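Local structure of photoreceptor-histidine kinase BphP (Stigmatella aurantiaca DW4/3-1, 6BAF) at residues A[4-9]-A[240-245]; A[14-19]-A[213-218]. The protein probably acts as a light-sensing histidine kinase, its chromophore-binding domain holding a linear tetrapyrrole whose response to light is passed on as a signal. One frame throughout, in Å; residues are numbered along the deposited sequence.

Interaction 1 (A[4-9]-A[240-245]). With BLR (3-[5-[(Z)-(4-ethenyl-3-methyl-5-oxidanylidene-pyrrol-2-ylidene)methyl]-2-[[5-[(Z)-(3-ethenyl-4-methyl-5-oxidanylidene-pyrrol-2-ylidene)methyl]-3-(3-hydroxy-3-oxopropyl)-4-methyl-1H-pyrrol-2-yl]methyl]-4-methyl-1H-pyrrol-3-yl]propanoic acid), chain B.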
loop_
_atom_site.group_PDB
_atom_site.type_symbol
_atom_site.label_atom_id
_atom_site.label_comp_id
_atom_site.label_asym_id
_atom_site.label_seq_id
_atom_site.Cartn_x
_atom_site.Cartn_y
_atom_site.Cartn_z
ATOM N N ASP A 4 2.156 -37.164 -1.065
ATOM C CA ASP A 4 3.260 -36.302 -1.465
ATOM C C ASP A 4 3.640 -36.447 -2.939
ATOM O O ASP A 4 4.467 -35.671 -3.414
ATOM C CB ASP A 4 4.493 -36.596 -0.579
ATOM C CG ASP A 4 4.240 -36.382 0.968
ATOM O OD1 ASP A 4 3.340 -35.608 1.427
ATOM O OD2 ASP A 4 4.998 -36.995 1.763
ATOM N N ARG A 5 3.053 -37.381 -3.692
ATOM C CA ARG A 5 3.604 -37.687 -5.014
ATOM C C ARG A 5 2.853 -37.083 -6.185
ATOM O O ARG A 5 3.475 -36.826 -7.215
ATOM C CB ARG A 5 3.708 -39.202 -5.234
ATOM C CG ARG A 5 4.775 -39.827 -4.340
ATOM C CD ARG A 5 6.154 -39.635 -4.974
ATOM N NE ARG A 5 7.052 -40.745 -4.650
ATOM C CZ ARG A 5 8.120 -41.092 -5.370
ATOM N NH1 ARG A 5 8.423 -40.418 -6.487
ATOM N NH2 ARG A 5 8.870 -42.122 -4.970
ATOM N N GLU A 6 1.555 -36.848 -6.086
ATOM C CA GLU A 6 0.853 -36.193 -7.180
ATOM C C GLU A 6 1.540 -34.871 -7.506
ATOM O O GLU A 6 1.844 -34.105 -6.588
ATOM C CB GLU A 6 -0.593 -35.936 -6.794
ATOM C CG GLU A 6 -1.297 -35.003 -7.755
ATOM C CD GLU A 6 -2.521 -34.319 -7.123
ATOM O OE1 GLU A 6 -2.650 -34.408 -5.853
ATOM O OE2 GLU A 6 -3.321 -33.706 -7.906
ATOM N N PRO A 7 1.839 -34.584 -8.769
ATOM C CA PRO A 7 2.604 -33.367 -9.056
ATOM C C PRO A 7 1.949 -32.087 -8.519
ATOM O O PRO A 7 2.392 -31.601 -7.473
ATOM C CB PRO A 7 2.725 -33.378 -10.587
ATOM C CG PRO A 7 2.732 -34.827 -10.933
ATOM C CD PRO A 7 1.822 -35.509 -9.919
ATOM N N ILE A 8 0.974 -31.519 -9.217
ATOM C CA ILE A 8 0.115 -30.370 -8.858
ATOM C C ILE A 8 0.533 -29.130 -9.630
ATOM O O ILE A 8 -0.330 -28.337 -9.999
ATOM C CB ILE A 8 -0.053 -30.055 -7.340
ATOM C CG1 ILE A 8 1.067 -29.184 -6.725
ATOM C CG2 ILE A 8 -0.520 -31.324 -6.518
ATOM C CD1 ILE A 8 0.709 -28.639 -5.342
ATOM N N HIS A 9 1.809 -28.992 -9.998
ATOM C CA HIS A 9 2.258 -27.821 -10.752
ATOM C C HIS A 9 2.090 -27.974 -12.264
ATOM O O HIS A 9 2.328 -27.014 -13.004
ATOM C CB HIS A 9 3.722 -27.507 -10.435
ATOM C CG HIS A 9 4.653 -28.638 -10.781
ATOM N ND1 HIS A 9 4.521 -29.899 -10.231
ATOM C CD2 HIS A 9 5.690 -28.714 -11.658
ATOM C CE1 HIS A 9 5.436 -30.705 -10.750
ATOM N NE2 HIS A 9 6.162 -30.013 -11.614
ATOM N N VAL A 240 -6.410 -26.602 -9.411
ATOM C CA VAL A 240 -5.759 -27.190 -8.240
ATOM C C VAL A 240 -6.042 -28.685 -8.178
ATOM O O VAL A 240 -6.914 -29.203 -8.884
ATOM C CB VAL A 240 -6.170 -26.502 -6.924
ATOM C CG1 VAL A 240 -5.860 -24.979 -6.980
ATOM C CG2 VAL A 240 -7.613 -26.810 -6.607
ATOM N N SER A 241 -5.314 -29.376 -7.322
ATOM C CA SER A 241 -5.389 -30.824 -7.312
ATOM C C SER A 241 -6.825 -31.306 -7.083
ATOM O O SER A 241 -7.503 -30.822 -6.158
ATOM C CB SER A 241 -4.451 -31.364 -6.254
ATOM O OG SER A 241 -4.918 -32.599 -5.757
ATOM N N PRO A 242 -7.329 -32.230 -7.921
ATOM C CA PRO A 242 -8.709 -32.726 -7.760
ATOM C C PRO A 242 -8.975 -33.342 -6.412
ATOM O O PRO A 242 -10.102 -33.267 -5.922
ATOM C CB PRO A 242 -8.830 -33.775 -8.873
ATOM C CG PRO A 242 -7.835 -33.316 -9.927
ATOM C CD PRO A 242 -6.686 -32.750 -9.149
ATOM N N ILE A 243 -7.983 -33.958 -5.781
ATOM C CA ILE A 243 -8.265 -34.531 -4.477
ATOM C C ILE A 243 -8.470 -33.438 -3.428
ATOM O O ILE A 243 -9.176 -33.651 -2.433
ATOM C CB ILE A 243 -7.133 -35.506 -4.091
ATOM C CG1 ILE A 243 -7.436 -36.198 -2.773
ATOM C CG2 ILE A 243 -5.846 -34.789 -3.903
ATOM C CD1 ILE A 243 -6.472 -37.346 -2.459
ATOM N N HIS A 244 -7.824 -32.272 -3.585
ATOM C CA HIS A 244 -8.107 -31.189 -2.651
ATOM C C HIS A 244 -9.517 -30.650 -2.866
ATOM O O HIS A 244 -10.217 -30.340 -1.897
ATOM C CB HIS A 244 -7.075 -30.060 -2.780
ATOM C CG HIS A 244 -7.309 -28.935 -1.825
ATOM N ND1 HIS A 244 -7.402 -29.128 -0.462
ATOM C CD2 HIS A 244 -7.541 -27.614 -2.040
ATOM C CE1 HIS A 244 -7.631 -27.970 0.128
ATOM N NE2 HIS A 244 -7.710 -27.031 -0.805
ATOM N N LEU A 245 -9.962 -30.541 -4.120
ATOM C CA LEU A 245 -11.339 -30.105 -4.337
ATOM C C LEU A 245 -12.347 -31.042 -3.678
ATOM O O LEU A 245 -13.407 -30.578 -3.229
ATOM C CB LEU A 245 -11.632 -29.959 -5.817
ATOM C CG LEU A 245 -10.744 -28.890 -6.437
ATOM C CD1 LEU A 245 -10.964 -28.833 -7.920
ATOM C CD2 LEU A 245 -10.977 -27.467 -5.763
HETATM C CHA BLR B . -3.938 -28.099 -0.327
HETATM N NA BLR B . -5.064 -28.398 1.923
HETATM C C1A BLR B . -4.556 -27.616 0.959
HETATM C C2A BLR B . -4.673 -26.268 1.313
HETATM C C3A BLR B . -5.240 -26.221 2.535
HETATM C C4A BLR B . -5.494 -27.553 2.897
HETATM C CMA BLR B . -5.529 -24.915 3.333
HETATM C CAA BLR B . -4.202 -25.095 0.451
HETATM C CBA BLR B . -5.223 -24.708 -0.650
HETATM C CGA BLR B . -6.402 -23.905 -0.080
HETATM O O1A BLR B . -6.131 -22.810 0.495
HETATM O O2A BLR B . -7.627 -24.304 -0.162
HETATM C CHB BLR B . -6.097 -28.124 4.162
HETATM N NB BLR B . -7.970 -26.492 4.576
HETATM C C1B BLR B . -6.941 -27.531 4.958
HETATM C C2B BLR B . -7.106 -27.774 6.412
HETATM C C3B BLR B . -8.127 -26.967 6.943
HETATM C C4B BLR B . -8.716 -26.131 5.861
HETATM C CMB BLR B . -6.282 -28.747 7.262
HETATM O OB BLR B . -9.599 -25.351 5.930
HETATM C CAB BLR B . -8.497 -26.978 8.436
HETATM C CBB BLR B . -9.352 -26.121 8.944
HETATM N NC BLR B . -5.494 -33.169 1.205
HETATM C C1C BLR B . -6.020 -34.275 2.103
HETATM C C2C BLR B . -5.460 -35.542 1.544
HETATM C C3C BLR B . -4.636 -35.301 0.414
HETATM C C4C BLR B . -4.624 -33.827 0.147
HETATM C CMC BLR B . -5.745 -36.892 2.168
HETATM O OC BLR B . -6.736 -34.166 3.038
HETATM C CAC BLR B . -3.897 -36.368 -0.415
HETATM C CBC BLR B . -3.076 -37.268 0.156
HETATM C CHD BLR B . -3.985 -33.238 -0.816
HETATM N ND BLR B . -4.219 -30.658 -0.041
HETATM C C1D BLR B . -3.833 -31.745 -0.968
HETATM C C2D BLR B . -3.236 -31.208 -2.180
HETATM C C3D BLR B . -3.204 -29.758 -2.024
HETATM C C4D BLR B . -3.793 -29.369 -0.692
HETATM C CMD BLR B . -2.720 -32.039 -3.361
HETATM C CAD BLR B . -2.682 -28.771 -3.046
HETATM C CBD BLR B . -3.861 -28.223 -3.833
HETATM C CGD BLR B . -3.157 -27.392 -4.889
HETATM O O1D BLR B . -2.448 -26.393 -4.524
HETATM O O2D BLR B . -3.219 -27.769 -6.099
#
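Both oxygens of the E6 carboxylate face S241 OG, while the H244 ring meets the chromophore twice: BLR C1A lies 3.1 Å above one face, displaced from the ring centre, and the propionate atom BLR O2A sits at the edge, in the ring plane. There H244 NE2 donates to BLR O2A over 2.8 Å at 162°. E6 reaches across with CG anti to its backbone N (chi1 168°) and an extended chain, which places OE1 and OE2 each 2.9 Å from S241 OG; both are weak bonds competing for one hydroxyl proton. The same OG, at the N-cap of helix 242-251, accepts a weak capping bond from I243 N. S241 N donates to BLR O2D, 2.9 Å away at 157°, and I243 CD1 packs 3.4 Å from BLR CAC. Replacing H244 with an alanine would probably leave O2A without this donor and uncover the tetrapyrrole at C1A. I8 CG2 sits 3.9 Å from S241 CB. The contact thus closes part of the bilin pocket between the N-terminal segment and the GAF-family region: I8 rests on Q197, A198 and L201 of helix 196-202, while V240 and H244 pack on I210 of strand 207-210.

Interaction 2 (A[14-19]-A[213-218])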
loop_
_atom_site.group_PDB
_atom_site.type_symbol
_atom_site.label_atom_id
_atom_site.label_comp_id
_atom_site.label_asym_id
_atom_site.label_seq_id
_atom_site.Cartn_x
_atom_site.Cartn_y
_atom_site.Cartn_z
ATOM N N ILE A 14 -6.510 -24.694 -16.256
ATOM C CA ILE A 14 -6.676 -23.567 -15.364
ATOM C C ILE A 14 -8.122 -23.484 -14.870
ATOM O O ILE A 14 -9.044 -24.102 -15.413
ATOM C CB ILE A 14 -6.293 -22.240 -16.039
ATOM C CG1 ILE A 14 -7.208 -22.016 -17.223
ATOM C CG2 ILE A 14 -4.840 -22.199 -16.400
ATOM C CD1 ILE A 14 -7.322 -20.577 -17.559
ATOM N N GLN A 15 -8.306 -22.656 -13.858
ATOM C CA GLN A 15 -9.628 -22.314 -13.378
ATOM C C GLN A 15 -10.231 -21.333 -14.364
ATOM O O GLN A 15 -9.569 -20.368 -14.750
ATOM C CB GLN A 15 -9.518 -21.706 -11.985
ATOM C CG GLN A 15 -8.906 -22.651 -10.960
ATOM C CD GLN A 15 -8.811 -22.023 -9.572
ATOM O OE1 GLN A 15 -9.814 -21.536 -9.037
ATOM N NE2 GLN A 15 -7.606 -22.013 -8.988
ATOM N N PRO A 16 -11.457 -21.557 -14.836
ATOM C CA PRO A 16 -11.917 -20.854 -16.037
ATOM C C PRO A 16 -12.395 -19.427 -15.832
ATOM O O PRO A 16 -12.896 -18.843 -16.799
ATOM C CB PRO A 16 -13.073 -21.746 -16.526
ATOM C CG PRO A 16 -13.568 -22.410 -15.279
ATOM C CD PRO A 16 -12.369 -22.641 -14.425
ATOM N N HIS A 17 -12.260 -18.807 -14.644
ATOM C CA HIS A 17 -12.717 -17.413 -14.546
ATOM C C HIS A 17 -11.734 -16.425 -15.138
ATOM O O HIS A 17 -12.076 -15.241 -15.251
ATOM C CB HIS A 17 -12.988 -17.003 -13.094
ATOM C CG HIS A 17 -11.804 -17.166 -12.191
ATOM N ND1 HIS A 17 -11.429 -18.388 -11.670
ATOM C CD2 HIS A 17 -10.904 -16.264 -11.727
ATOM C CE1 HIS A 17 -10.356 -18.230 -10.912
ATOM N NE2 HIS A 17 -10.008 -16.950 -10.942
ATOM N N GLY A 18 -10.518 -16.862 -15.491
ATOM C CA GLY A 18 -9.575 -16.024 -16.213
ATOM C C GLY A 18 -9.061 -16.786 -17.425
ATOM O O GLY A 18 -9.439 -17.933 -17.657
ATOM N N VAL A 19 -8.209 -16.123 -18.203
ATOM C CA VAL A 19 -7.600 -16.749 -19.368
ATOM C C VAL A 19 -6.101 -16.800 -19.122
ATOM O O VAL A 19 -5.527 -15.846 -18.597
ATOM C CB VAL A 19 -7.916 -16.005 -20.687
ATOM C CG1 VAL A 19 -6.974 -16.493 -21.813
ATOM C CG2 VAL A 19 -9.327 -16.296 -21.105
ATOM N N ILE A 213 -15.202 -24.123 -5.911
ATOM C CA ILE A 213 -14.665 -25.461 -6.117
ATOM C C ILE A 213 -15.376 -26.228 -7.220
ATOM O O ILE A 213 -14.904 -27.301 -7.581
ATOM C CB ILE A 213 -14.705 -26.335 -4.856
ATOM C CG1 ILE A 213 -16.147 -26.772 -4.576
ATOM C CG2 ILE A 213 -14.018 -25.612 -3.694
ATOM C CD1 ILE A 213 -16.252 -27.792 -3.430
ATOM N N ASP A 214 -16.467 -25.698 -7.793
ATOM C CA ASP A 214 -17.216 -26.334 -8.890
ATOM C C ASP A 214 -16.910 -25.595 -10.180
ATOM O O ASP A 214 -17.523 -24.565 -10.489
ATOM C CB ASP A 214 -18.718 -26.316 -8.626
ATOM C CG ASP A 214 -19.089 -27.149 -7.416
ATOM O OD1 ASP A 214 -18.551 -28.283 -7.300
ATOM O OD2 ASP A 214 -19.882 -26.652 -6.572
ATOM N N TYR A 215 -15.951 -26.105 -10.927
ATOM C CA TYR A 215 -15.597 -25.465 -12.179
ATOM C C TYR A 215 -15.162 -26.556 -13.136
ATOM O O TYR A 215 -14.691 -27.619 -12.722
ATOM C CB TYR A 215 -14.481 -24.419 -11.985
ATOM C CG TYR A 215 -13.130 -24.979 -11.529
ATOM C CD1 TYR A 215 -12.178 -25.398 -12.465
ATOM C CD2 TYR A 215 -12.801 -25.052 -10.182
ATOM C CE1 TYR A 215 -10.931 -25.910 -12.062
ATOM C CE2 TYR A 215 -11.563 -25.549 -9.758
ATOM C CZ TYR A 215 -10.640 -25.981 -10.718
ATOM O OH TYR A 215 -9.430 -26.450 -10.330
ATOM N N GLN A 216 -15.302 -26.275 -14.418
ATOM C CA GLN A 216 -14.789 -27.181 -15.417
ATOM C C GLN A 216 -13.395 -26.711 -15.812
ATOM O O GLN A 216 -13.275 -25.610 -16.388
ATOM C CB GLN A 216 -15.730 -27.208 -16.623
ATOM C CG GLN A 216 -15.223 -28.031 -17.792
ATOM C CD GLN A 216 -15.770 -29.451 -17.711
ATOM O OE1 GLN A 216 -15.004 -30.410 -17.546
ATOM N NE2 GLN A 216 -17.114 -29.588 -17.783
ATOM N N PRO A 217 -12.331 -27.475 -15.530
ATOM C CA PRO A 217 -10.973 -27.009 -15.863
ATOM C C PRO A 217 -10.870 -26.673 -17.341
ATOM O O PRO A 217 -11.454 -27.352 -18.183
ATOM C CB PRO A 217 -10.080 -28.199 -15.471
ATOM C CG PRO A 217 -10.860 -28.943 -14.400
ATOM C CD PRO A 217 -12.323 -28.805 -14.891
ATOM N N ALA A 218 -10.228 -25.545 -17.660
ATOM C CA ALA A 218 -10.056 -25.120 -19.053
ATOM C C ALA A 218 -8.662 -25.558 -19.526
ATOM O O ALA A 218 -7.644 -25.044 -19.033
ATOM C CB ALA A 218 -10.237 -23.609 -19.200
#
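P16, A218 and I14 each bury about 60 Å² here, with Y215 close behind, and two kinds of contact divide the work: backbone pairing at I14 and A218, ring packing at P16. I14 and A218 form an antiparallel hydrogen-bonded pair. A218 N donates to I14 O over 2.9 Å, and I14 N donates in return to A218 O over 3.0 Å. I14 O also receives a CA-H...O contact from P217 CA at 3.5 Å. The two side chains of the pair, I14 and A218, point to the same face of the sheet, where I14 CG1 comes 4.0 Å from A218 CB.

P16 fills the angle between this pair and Y215. P16 CD lies 3.4 Å from Y215 CD1, the two side chains crossing at about a right angle; P16 CG rests 3.4 Å from Q216 O, and P16 CB faces the methyl of A218. Y215 CG lies between the backbone N and the carbonyl carbon (chi1 65°), which carries the ring toward Q15. Q15 CG then makes a CH-pi contact over one face, 4.1 Å from the centroid of the Y215 ring and 24° off its normal. The polar ends are held by other parts of the chain: Q15 NE2 donates to R238 O and I209 O, and Y215 OH bonds S239 OG.

This crossing is consistent with the knot known from phytochromes, in which the N-terminal segment threads a lasso from the GAF domain. Strand 218-222 runs between 13-14 and 30-34 in the PAS sheet, I14 touching S34 of strand 30-34, while Y215 and I213 lean on L245 of helix 242-251.

How the interactions relate
Interactions 1 and 2 sit with their centres 15 Å apart, and interaction 2 is nested inside the long chain loop that interaction 1 closes. Both join the N-terminal segment to the GAF-family region, though it is interaction 2 that is consistent with the phytochrome knot. They touch through Y215: its OH lies 3.2 Å from V240 N, a probable hydrogen bond, and 3.7 Å from L245 CD1. V240 CG1 also packs against Q15 NE2 at 4.0 Å. Interaction 1 lines the bilin directly, whereas the Y215 side chain stays about 8 Å from BLR, consistent with a second-shell position behind V240.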